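Local coordinates for phenazine biosynthesis protein, PhzF family (PDB 3EDN) that is of unconfirmed function but belongs to the PhzF family of phenazine biosynthesis proteins, with a diaminopimelate epimerase-like fold, and probably catalyses an isomerase-type step, at residues A[3-8]-A[294-299]; A[26-31]-A[48-53]; A[246-251]-A[270-275]. All coordinates share one frame; numbering follows the deposited sequence.

Interaction 1: residues A[3-8]-A[294-299]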
loop_
_atom_site.group_PDB
_atom_site.type_symbol
_atom_site.label_atom_id
_atom_site.label_comp_id
_atom_site.label_asym_id
_atom_site.label_seq_id
_atom_site.Cartn_x
_atom_site.Cartn_y
_atom_site.Cartn_z
ATOM N N THR A 3 13.341 10.266 -4.859
ATOM C CA THR A 3 12.864 11.131 -5.934
ATOM C C THR A 3 11.890 10.379 -6.822
ATOM O O THR A 3 12.233 9.350 -7.401
ATOM C CB THR A 3 14.019 11.671 -6.787
ATOM O OG1 THR A 3 14.869 12.493 -5.976
ATOM C CG2 THR A 3 13.471 12.508 -7.949
ATOM N N ILE A 4 10.674 10.912 -6.936
ATOM C CA ILE A 4 9.635 10.270 -7.739
ATOM C C ILE A 4 9.289 11.162 -8.920
ATOM O O ILE A 4 8.987 12.338 -8.735
ATOM C CB ILE A 4 8.348 10.039 -6.917
ATOM C CG1 ILE A 4 8.654 9.404 -5.556
ATOM C CG2 ILE A 4 7.339 9.208 -7.718
ATOM C CD1 ILE A 4 9.471 8.146 -5.633
ATOM N N ASN A 5 9.333 10.613 -10.128
ATOM C CA ASN A 5 8.920 11.375 -11.301
ATOM C C ASN A 5 7.410 11.268 -11.484
ATOM O O ASN A 5 6.857 10.164 -11.558
ATOM C CB ASN A 5 9.644 10.887 -12.554
ATOM C CG ASN A 5 11.130 11.214 -12.540
ATOM O OD1 ASN A 5 11.548 12.286 -12.093
ATOM N ND2 ASN A 5 11.925 10.302 -13.064
ATOM N N VAL A 6 6.751 12.420 -11.535
ATOM C CA VAL A 6 5.299 12.480 -11.686
ATOM C C VAL A 6 4.987 13.187 -12.992
ATOM O O VAL A 6 5.577 14.203 -13.313
ATOM C CB VAL A 6 4.675 13.242 -10.515
ATOM C CG1 VAL A 6 3.143 13.254 -10.607
ATOM C CG2 VAL A 6 5.103 12.591 -9.204
ATOM N N PHE A 7 4.041 12.635 -13.750
ATOM C CA PHE A 7 3.588 13.281 -14.971
ATOM C C PHE A 7 2.250 13.964 -14.753
ATOM O O PHE A 7 1.428 13.541 -13.930
ATOM C CB PHE A 7 3.499 12.265 -16.114
ATOM C CG PHE A 7 4.838 11.808 -16.600
ATOM C CD1 PHE A 7 5.421 12.395 -17.704
ATOM C CD2 PHE A 7 5.516 10.797 -15.934
ATOM C CE1 PHE A 7 6.663 11.985 -18.143
ATOM C CE2 PHE A 7 6.757 10.396 -16.361
ATOM C CZ PHE A 7 7.322 10.985 -17.475
ATOM N N HIS A 8 2.074 15.062 -15.465
ATOM C CA HIS A 8 0.804 15.755 -15.546
ATOM C C HIS A 8 0.315 15.596 -16.984
ATOM O O HIS A 8 0.987 16.058 -17.914
ATOM C CB HIS A 8 1.048 17.224 -15.218
ATOM C CG HIS A 8 -0.119 18.126 -15.455
ATOM N ND1 HIS A 8 -0.034 19.487 -15.256
ATOM C CD2 HIS A 8 -1.387 17.880 -15.867
ATOM C CE1 HIS A 8 -1.196 20.046 -15.547
ATOM N NE2 HIS A 8 -2.034 19.095 -15.918
ATOM N N GLU A 294 6.321 17.090 -16.656
ATOM C CA GLU A 294 6.846 16.081 -15.756
ATOM C C GLU A 294 7.671 16.794 -14.706
ATOM O O GLU A 294 8.321 17.796 -15.005
ATOM C CB GLU A 294 7.739 15.104 -16.526
ATOM C CG GLU A 294 8.318 14.020 -15.645
ATOM C CD GLU A 294 9.466 13.270 -16.280
ATOM O OE1 GLU A 294 9.771 13.489 -17.480
ATOM O OE2 GLU A 294 10.061 12.431 -15.566
ATOM N N PHE A 295 7.620 16.312 -13.476
ATOM C CA PHE A 295 8.347 16.964 -12.375
ATOM C C PHE A 295 8.661 15.972 -11.272
ATOM O O PHE A 295 8.133 14.853 -11.239
ATOM C CB PHE A 295 7.550 18.134 -11.820
ATOM C CG PHE A 295 6.152 17.765 -11.430
ATOM C CD1 PHE A 295 5.884 17.303 -10.150
ATOM C CD2 PHE A 295 5.113 17.846 -12.346
ATOM C CE1 PHE A 295 4.605 16.953 -9.766
ATOM C CE2 PHE A 295 3.822 17.492 -11.971
ATOM C CZ PHE A 295 3.569 17.042 -10.681
ATOM N N GLU A 296 9.535 16.384 -10.354
ATOM C CA GLU A 296 9.996 15.497 -9.296
ATOM C C GLU A 296 9.313 15.843 -7.997
ATOM O O GLU A 296 9.127 17.020 -7.685
ATOM C CB GLU A 296 11.493 15.679 -9.070
ATOM C CG GLU A 296 12.380 15.295 -10.235
ATOM C CD GLU A 296 13.845 15.509 -9.905
ATOM O OE1 GLU A 296 14.128 16.141 -8.867
ATOM O OE2 GLU A 296 14.702 15.044 -10.675
ATOM N N VAL A 297 8.941 14.805 -7.249
ATOM C CA VAL A 297 8.427 14.953 -5.896
ATOM C C VAL A 297 9.342 14.168 -4.965
ATOM O O VAL A 297 9.734 13.053 -5.284
ATOM C CB VAL A 297 6.986 14.407 -5.801
ATOM C CG1 VAL A 297 6.455 14.514 -4.388
ATOM C CG2 VAL A 297 6.069 15.167 -6.775
ATOM N N LEU A 298 9.682 14.751 -3.814
ATOM C CA LEU A 298 10.534 14.059 -2.851
ATOM C C LEU A 298 9.705 13.512 -1.702
ATOM O O LEU A 298 8.860 14.216 -1.149
ATOM C CB LEU A 298 11.603 15.011 -2.320
ATOM C CG LEU A 298 12.403 15.711 -3.421
ATOM C CD1 LEU A 298 13.159 16.928 -2.873
ATOM C CD2 LEU A 298 13.352 14.744 -4.116
ATOM N N ILE A 299 9.939 12.250 -1.350
ATOM C CA ILE A 299 9.225 11.631 -0.238
ATOM C C ILE A 299 10.114 10.733 0.611
ATOM O O ILE A 299 11.295 10.538 0.316
ATOM C CB ILE A 299 8.045 10.784 -0.721
ATOM C CG1 ILE A 299 8.549 9.682 -1.660
ATOM C CG2 ILE A 299 6.975 11.678 -1.362
ATOM C CD1 ILE A 299 7.639 8.506 -1.774
ATOM O OXT ILE A 299 9.626 10.166 1.595
HETATM O O HOH W 1 16.391 14.866 -6.738
HETATM O O HOH W 2 11.113 14.772 -13.512
#
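Glu294 lays its side chain along the ring of Phe7. The aliphatic part of Glu294 runs over one face of the Phe7 ring, with CG 3.7 Å from the ring centroid, and the carboxylate ends stacked over the CZ-CE1 side of the ring, its plane turned 21° from that of the ring. The stack follows from the glutamate's extended shape: its CG is anti to the backbone N (chi1 -180°), which carries CD on to Phe7 CZ. Glu294 OE2 then arrives beside Asn5, 3.4 Å from its CB, with amide and carboxylate planes nearly perpendicular. A water bridges the two, donating to Asn5 OD1 and weakly to Glu294 OE2. Further along this face, Thr3 CG2 rests against the Glu296 carboxylate carbon CD at 3.6 Å, and Leu298 CD2 reaches Thr3 OG1.

The other face is apolar. Phe295 turns a ring face to Val6, whose CB stands 4.2 Å from the centroid, while His8 CB approaches the ring edge. Val6 CG2 meets Val297 CG2 at 3.7 Å, and Ile4 crosses Ile299 at about a right angle through their CG1 atoms. Helix 33-43 covers this side, touching Val6, Val297 and Ile299; its Arg38 forms a salt bridge with the C-terminal carboxylate.

Four backbone bonds join the hydrogen-bonded pairs Ile4-Val297 and Val6-Phe295; the straightest, Val6 N to Phe295 O, is 2.8 Å long with 176° at the hydrogen. This is a regular antiparallel strand pair with one helix-covered face, here uniting the two chain ends within a diaminopimelate epimerase-like fold.

Interaction 2: residues A[26-31]-A[48-53]; sequences LDADGL and TSFVLS
Asp29 reaches across to the end of strand 48-52 and grips Ser53 with both carboxylate oxygens. From CB the chain leaves with CG anti to the carbonyl carbon (chi1 -80°), which brings the carboxylate over Leu52 and Ser53. OD1 accepts the Ser53 backbone N-H at 3.0 Å through its syn lone pair, and also lies 3.5 Å from Leu52 CA. OD2 accepts a hydrogen bond from Ser53 OG, 2.6 Å away, again on the syn side but with the hydroxyl 28° out of the carboxylate plane. Two donors from one residue thus fix the rotation of the group. The backbone of Asp29 is held as well: its N donates to Asp27 OD1, an Asx turn that overlaps a type I beta turn from Ala28 to Leu31, which leads toward helix 33-43.

Strand 48-52 runs parallel to strand 20-25, and the loop carries the pairing on by one more bond, Ala28 N to Val51 O, 2.8 Å and 169° at the hydrogen. Ala28 CB sits at the edge of the Phe50 ring, in its plane, and touches Phe50 CB at 3.6 Å. Leu52 CD2 also touches this methyl and approaches Ala28 O at 3.4 Å. Val51 CB packs on Leu26 O.

The same turn faces the dimer partner: Asp29 O accepts from Arg60 of the second subunit, and Asp29 and Ser53 each pack on the other residue's counterpart there.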
loop_
_atom_site.group_PDB
_atom_site.type_symbol
_atom_site.label_atom_id
_atom_site.label_comp_id
_atom_site.label_asym_id
_atom_site.label_seq_id
_atom_site.Cartn_x
_atom_site.Cartn_y
_atom_site.Cartn_z
ATOM N N LEU A 26 3.891 6.379 -13.448
ATOM C CA LEU A 26 3.787 5.349 -14.483
ATOM C C LEU A 26 4.178 3.945 -14.026
ATOM O O LEU A 26 3.736 2.977 -14.629
ATOM C CB LEU A 26 4.644 5.732 -15.694
ATOM C CG LEU A 26 4.231 6.987 -16.483
ATOM C CD1 LEU A 26 5.349 7.373 -17.446
ATOM C CD2 LEU A 26 2.948 6.717 -17.228
ATOM N N ASP A 27 5.041 3.838 -13.013
ATOM C CA ASP A 27 5.324 2.534 -12.396
ATOM C C ASP A 27 5.467 2.743 -10.897
ATOM O O ASP A 27 6.476 3.254 -10.417
ATOM C CB ASP A 27 6.563 1.864 -13.000
ATOM C CG ASP A 27 6.904 0.537 -12.324
ATOM O OD1 ASP A 27 6.277 0.177 -11.309
ATOM O OD2 ASP A 27 7.802 -0.173 -12.842
ATOM N N ALA A 28 4.414 2.393 -10.174
ATOM C CA ALA A 28 4.324 2.644 -8.740
ATOM C C ALA A 28 4.632 1.404 -7.904
ATOM O O ALA A 28 4.343 1.383 -6.709
ATOM C CB ALA A 28 2.910 3.181 -8.400
ATOM N N ASP A 29 5.211 0.377 -8.524
ATOM C CA ASP A 29 5.452 -0.874 -7.793
ATOM C C ASP A 29 6.461 -0.718 -6.663
ATOM O O ASP A 29 6.532 -1.580 -5.790
ATOM C CB ASP A 29 5.867 -2.024 -8.733
ATOM C CG ASP A 29 4.673 -2.679 -9.446
ATOM O OD1 ASP A 29 3.531 -2.600 -8.938
ATOM O OD2 ASP A 29 4.887 -3.266 -10.541
ATOM N N GLY A 30 7.204 0.381 -6.649
ATOM C CA GLY A 30 8.162 0.638 -5.564
ATOM C C GLY A 30 7.646 1.424 -4.370
ATOM O O GLY A 30 8.435 1.818 -3.504
ATOM N N LEU A 31 6.329 1.638 -4.311
ATOM C CA LEU A 31 5.727 2.556 -3.334
ATOM C C LEU A 31 4.715 1.877 -2.420
ATOM O O LEU A 31 3.974 0.997 -2.837
ATOM C CB LEU A 31 4.989 3.680 -4.067
ATOM C CG LEU A 31 5.894 4.543 -4.943
ATOM C CD1 LEU A 31 5.082 5.425 -5.848
ATOM C CD2 LEU A 31 6.818 5.371 -4.052
ATOM N N THR A 48 -4.216 11.956 -8.524
ATOM C CA THR A 48 -2.981 11.328 -9.033
ATOM C C THR A 48 -3.192 9.817 -9.021
ATOM O O THR A 48 -3.648 9.263 -8.011
ATOM C CB THR A 48 -1.758 11.707 -8.175
ATOM O OG1 THR A 48 -1.547 13.113 -8.270
ATOM C CG2 THR A 48 -0.497 11.009 -8.669
ATOM N N SER A 49 -2.912 9.181 -10.164
ATOM C CA SER A 49 -3.014 7.720 -10.329
ATOM C C SER A 49 -1.652 7.028 -10.301
ATOM O O SER A 49 -0.615 7.595 -10.677
ATOM C CB SER A 49 -3.684 7.315 -11.658
ATOM O OG SER A 49 -4.924 7.963 -11.892
ATOM N N PHE A 50 -1.692 5.768 -9.892
ATOM C CA PHE A 50 -0.505 4.961 -9.691
ATOM C C PHE A 50 -0.672 3.636 -10.417
ATOM O O PHE A 50 -1.638 2.913 -10.170
ATOM C CB PHE A 50 -0.341 4.735 -8.195
ATOM C CG PHE A 50 -0.109 6.013 -7.442
ATOM C CD1 PHE A 50 1.186 6.445 -7.196
ATOM C CD2 PHE A 50 -1.171 6.793 -7.017
ATOM C CE1 PHE A 50 1.426 7.633 -6.533
ATOM C CE2 PHE A 50 -0.941 7.999 -6.361
ATOM C CZ PHE A 50 0.355 8.411 -6.111
ATOM N N VAL A 51 0.249 3.346 -11.337
ATOM C CA VAL A 51 0.157 2.142 -12.166
ATOM C C VAL A 51 0.923 0.997 -11.515
ATOM O O VAL A 51 2.094 1.169 -11.170
ATOM C CB VAL A 51 0.713 2.409 -13.573
ATOM C CG1 VAL A 51 0.641 1.162 -14.458
ATOM C CG2 VAL A 51 -0.044 3.579 -14.229
ATOM N N LEU A 52 0.252 -0.132 -11.332
ATOM C CA LEU A 52 0.728 -1.230 -10.477
ATOM C C LEU A 52 0.589 -2.583 -11.168
ATOM O O LEU A 52 -0.116 -2.717 -12.173
ATOM C CB LEU A 52 -0.090 -1.256 -9.185
ATOM C CG LEU A 52 0.056 0.033 -8.374
ATOM C CD1 LEU A 52 -1.109 0.300 -7.434
ATOM C CD2 LEU A 52 1.340 -0.050 -7.578
ATOM N N SER A 53 1.278 -3.581 -10.625
ATOM C CA SER A 53 1.161 -4.945 -11.145
ATOM C C SER A 53 -0.142 -5.573 -10.655
ATOM O O SER A 53 -0.651 -5.216 -9.600
ATOM C CB SER A 53 2.356 -5.808 -10.697
ATOM O OG SER A 53 3.565 -5.390 -11.322
HETATM O O HOH W 3 3.672 -1.093 -12.613
#

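Interaction 3: residues A[246-251]-A[270-275]; sequences KDFDHE and VYVTKD. With SO4 (sulfate ion), chain I.
Phe248 O receives the ammonium of Lys274, NZ standing 2.8 Å away and tilted 21° from the carbonyl plane. The same amine also lies over the ring of this phenylalanine: NZ is 4.2 Å from the Phe248 centroid and 13° off the ring normal, a cation-pi contact. One step back, CE sits above the centre of the ring, 3.7 Å from the centroid, so a methylene and the charged end share one face. Two torsions explain the approach. Phe248 places CG between its backbone N and carbonyl carbon (chi1 73°), which sends the ring toward strand 266-273. Lys274 takes the corresponding position, and its extended chain beyond CG carries CE and NZ out over the ring, lysine and phenylalanine reaching toward each other from their own segments. The ring tip is packed by Val272 CG1, 4.0 Å from Phe248 CZ, with Ala241 of helix 230-244 touching both residues.

A backbone-to-backbone bond adds to it: Lys274 N donates to His250 O at 2.8 Å. His250 O also receives Thr273 CA at 3.3 Å as a weaker CA-H...O contact. Lys274 O lies at the edge of the His250 ring, in its plane. Glu251 and Thr273 form an antiparallel non-hydrogen-bonded pair at the open end of strands 251-258 and 266-273, where the loop after helix 230-244 enters the first of them.

On the loop's outer side, a sulfate probably taken from the crystallisation liquor accepts the Asp249 backbone N-H through O4.

The lysine charge is therefore met by a carbonyl and an aromatic face, while the carboxylates of Asp247 and Asp249 stay more than 5 Å from NZ; they would probably stabilise the cation only through longer-range electrostatics on this surface loop.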
loop_
_atom_site.group_PDB
_atom_site.type_symbol
_atom_site.label_atom_id
_atom_site.label_comp_id
_atom_site.label_asym_id
_atom_site.label_seq_id
_atom_site.Cartn_x
_atom_site.Cartn_y
_atom_site.Cartn_z
ATOM N N LYS A 246 -34.319 11.091 -29.593
ATOM C CA LYS A 246 -34.672 9.742 -29.144
ATOM C C LYS A 246 -34.686 8.705 -30.250
ATOM O O LYS A 246 -34.691 7.501 -29.976
ATOM C CB LYS A 246 -36.061 9.737 -28.519
ATOM C CG LYS A 246 -36.226 10.621 -27.324
ATOM C CD LYS A 246 -37.612 10.403 -26.798
ATOM C CE LYS A 246 -38.269 11.693 -26.408
ATOM N NZ LYS A 246 -39.670 11.388 -26.020
ATOM N N ASP A 247 -34.724 9.169 -31.494
ATOM C CA ASP A 247 -34.929 8.273 -32.620
ATOM C C ASP A 247 -33.614 7.762 -33.164
ATOM O O ASP A 247 -33.024 8.356 -34.069
ATOM C CB ASP A 247 -35.721 8.955 -33.730
ATOM C CG ASP A 247 -36.131 7.990 -34.823
ATOM O OD1 ASP A 247 -35.957 6.765 -34.632
ATOM O OD2 ASP A 247 -36.624 8.455 -35.870
ATOM N N PHE A 248 -33.160 6.648 -32.612
ATOM C CA PHE A 248 -31.977 6.001 -33.121
ATOM C C PHE A 248 -32.128 4.497 -33.033
ATOM O O PHE A 248 -32.908 3.968 -32.227
ATOM C CB PHE A 248 -30.713 6.497 -32.396
ATOM C CG PHE A 248 -30.565 6.000 -30.984
ATOM C CD1 PHE A 248 -29.680 4.984 -30.693
ATOM C CD2 PHE A 248 -31.276 6.586 -29.940
ATOM C CE1 PHE A 248 -29.514 4.535 -29.395
ATOM C CE2 PHE A 248 -31.122 6.143 -28.644
ATOM C CZ PHE A 248 -30.239 5.119 -28.366
ATOM N N ASP A 249 -31.411 3.810 -33.903
ATOM C CA ASP A 249 -31.382 2.374 -33.862
ATOM C C ASP A 249 -30.035 1.910 -33.339
ATOM O O ASP A 249 -28.972 2.303 -33.865
ATOM C CB ASP A 249 -31.666 1.791 -35.249
ATOM C CG ASP A 249 -33.000 2.258 -35.808
ATOM O OD1 ASP A 249 -33.991 2.292 -35.045
ATOM O OD2 ASP A 249 -33.057 2.590 -37.010
ATOM N N HIS A 250 -30.110 1.122 -32.268
ATOM C CA HIS A 250 -28.988 0.377 -31.712
ATOM C C HIS A 250 -27.928 1.239 -31.015
ATOM O O HIS A 250 -27.600 1.004 -29.858
ATOM C CB HIS A 250 -28.365 -0.537 -32.785
ATOM C CG HIS A 250 -27.121 -1.243 -32.341
ATOM N ND1 HIS A 250 -26.031 -1.413 -33.167
ATOM C CD2 HIS A 250 -26.789 -1.818 -31.159
ATOM C CE1 HIS A 250 -25.083 -2.063 -32.514
ATOM N NE2 HIS A 250 -25.517 -2.320 -31.294
ATOM N N GLU A 251 -27.407 2.237 -31.711
ATOM C CA GLU A 251 -26.221 2.929 -31.211
ATOM C C GLU A 251 -26.194 4.345 -31.735
ATOM O O GLU A 251 -26.493 4.604 -32.895
ATOM C CB GLU A 251 -24.944 2.192 -31.672
ATOM C CG GLU A 251 -24.871 1.968 -33.207
ATOM C CD GLU A 251 -23.694 1.116 -33.675
ATOM O OE1 GLU A 251 -23.011 0.484 -32.843
ATOM O OE2 GLU A 251 -23.460 1.076 -34.906
ATOM N N VAL A 270 -19.561 10.461 -25.943
ATOM C CA VAL A 270 -20.495 9.593 -25.229
ATOM C C VAL A 270 -21.187 8.658 -26.197
ATOM O O VAL A 270 -21.747 9.121 -27.193
ATOM C CB VAL A 270 -21.529 10.391 -24.411
ATOM C CG1 VAL A 270 -22.363 9.430 -23.534
ATOM C CG2 VAL A 270 -20.823 11.468 -23.567
ATOM N N TYR A 271 -21.119 7.362 -25.908
ATOM C CA TYR A 271 -21.764 6.342 -26.740
ATOM C C TYR A 271 -22.980 5.799 -26.009
ATOM O O TYR A 271 -22.892 5.396 -24.837
ATOM C CB TYR A 271 -20.803 5.186 -27.023
ATOM C CG TYR A 271 -19.473 5.625 -27.575
ATOM C CD1 TYR A 271 -19.203 5.533 -28.926
ATOM C CD2 TYR A 271 -18.492 6.158 -26.734
ATOM C CE1 TYR A 271 -17.973 5.954 -29.443
ATOM C CE2 TYR A 271 -17.288 6.572 -27.231
ATOM C CZ TYR A 271 -17.028 6.464 -28.574
ATOM O OH TYR A 271 -15.802 6.885 -29.059
ATOM N N VAL A 272 -24.125 5.813 -26.690
ATOM C CA VAL A 272 -25.372 5.360 -26.087
ATOM C C VAL A 272 -25.854 4.169 -26.894
ATOM O O VAL A 272 -26.023 4.278 -28.110
ATOM C CB VAL A 272 -26.440 6.450 -26.124
ATOM C CG1 VAL A 272 -27.681 5.989 -25.358
ATOM C CG2 VAL A 272 -25.901 7.740 -25.523
ATOM N N THR A 273 -26.013 3.031 -26.226
ATOM C CA THR A 273 -26.372 1.788 -26.922
ATOM C C THR A 273 -27.648 1.212 -26.340
ATOM O O THR A 273 -27.871 1.249 -25.126
ATOM C CB THR A 273 -25.244 0.755 -26.802
ATOM O OG1 THR A 273 -24.066 1.280 -27.431
ATOM C CG2 THR A 273 -25.629 -0.565 -27.471
ATOM N N LYS A 274 -28.516 0.693 -27.197
ATOM C CA LYS A 274 -29.615 -0.091 -26.669
ATOM C C LYS A 274 -29.622 -1.471 -27.294
ATOM O O LYS A 274 -29.295 -1.651 -28.470
ATOM C CB LYS A 274 -30.962 0.606 -26.810
ATOM C CG LYS A 274 -31.360 0.946 -28.213
ATOM C CD LYS A 274 -32.564 1.901 -28.209
ATOM C CE LYS A 274 -32.674 2.627 -29.538
ATOM N NZ LYS A 274 -33.961 3.367 -29.681
ATOM N N ASP A 275 -29.944 -2.445 -26.462
ATOM C CA ASP A 275 -30.035 -3.816 -26.901
ATOM C C ASP A 275 -31.417 -4.293 -26.525
ATOM O O ASP A 275 -31.947 -3.891 -25.491
ATOM C CB ASP A 275 -28.971 -4.659 -26.200
ATOM C CG ASP A 275 -28.957 -6.097 -26.683
ATOM O OD1 ASP A 275 -28.079 -6.421 -27.512
ATOM O OD2 ASP A 275 -29.817 -6.908 -26.244
HETATM S S SO4 I . -30.357 5.271 -36.927
HETATM O O1 SO4 I . -29.511 4.929 -38.066
HETATM O O2 SO4 I . -30.722 6.683 -37.000
HETATM O O3 SO4 I . -31.569 4.454 -36.952
HETATM O O4 SO4 I . -29.635 5.007 -35.689
#

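Overall arrangement
From the N terminus, strand 3-11 opens interaction 1, which closes only when the chain returns in strand 282-298, so its loop encloses nearly the whole protein. Interactions 2 and 3 are both nested within it, in series and without crossing. Interaction 2 closes a short loop around helix 33-43, tying the turn before that helix to strand 48-52. It touches interaction 1 directly: Phe7 CE2 lies 3.5 Å from Leu26 CD1, and Leu31 packs on Ile4 and Ile299. Interaction 3 closes a hairpin of strands 251-258 and 266-273, on the opposite side of the chain's centre, about 42 Å from interaction 1 between centres. Strand 282-298, neighbour of strand 266-273, leads back to interaction 1.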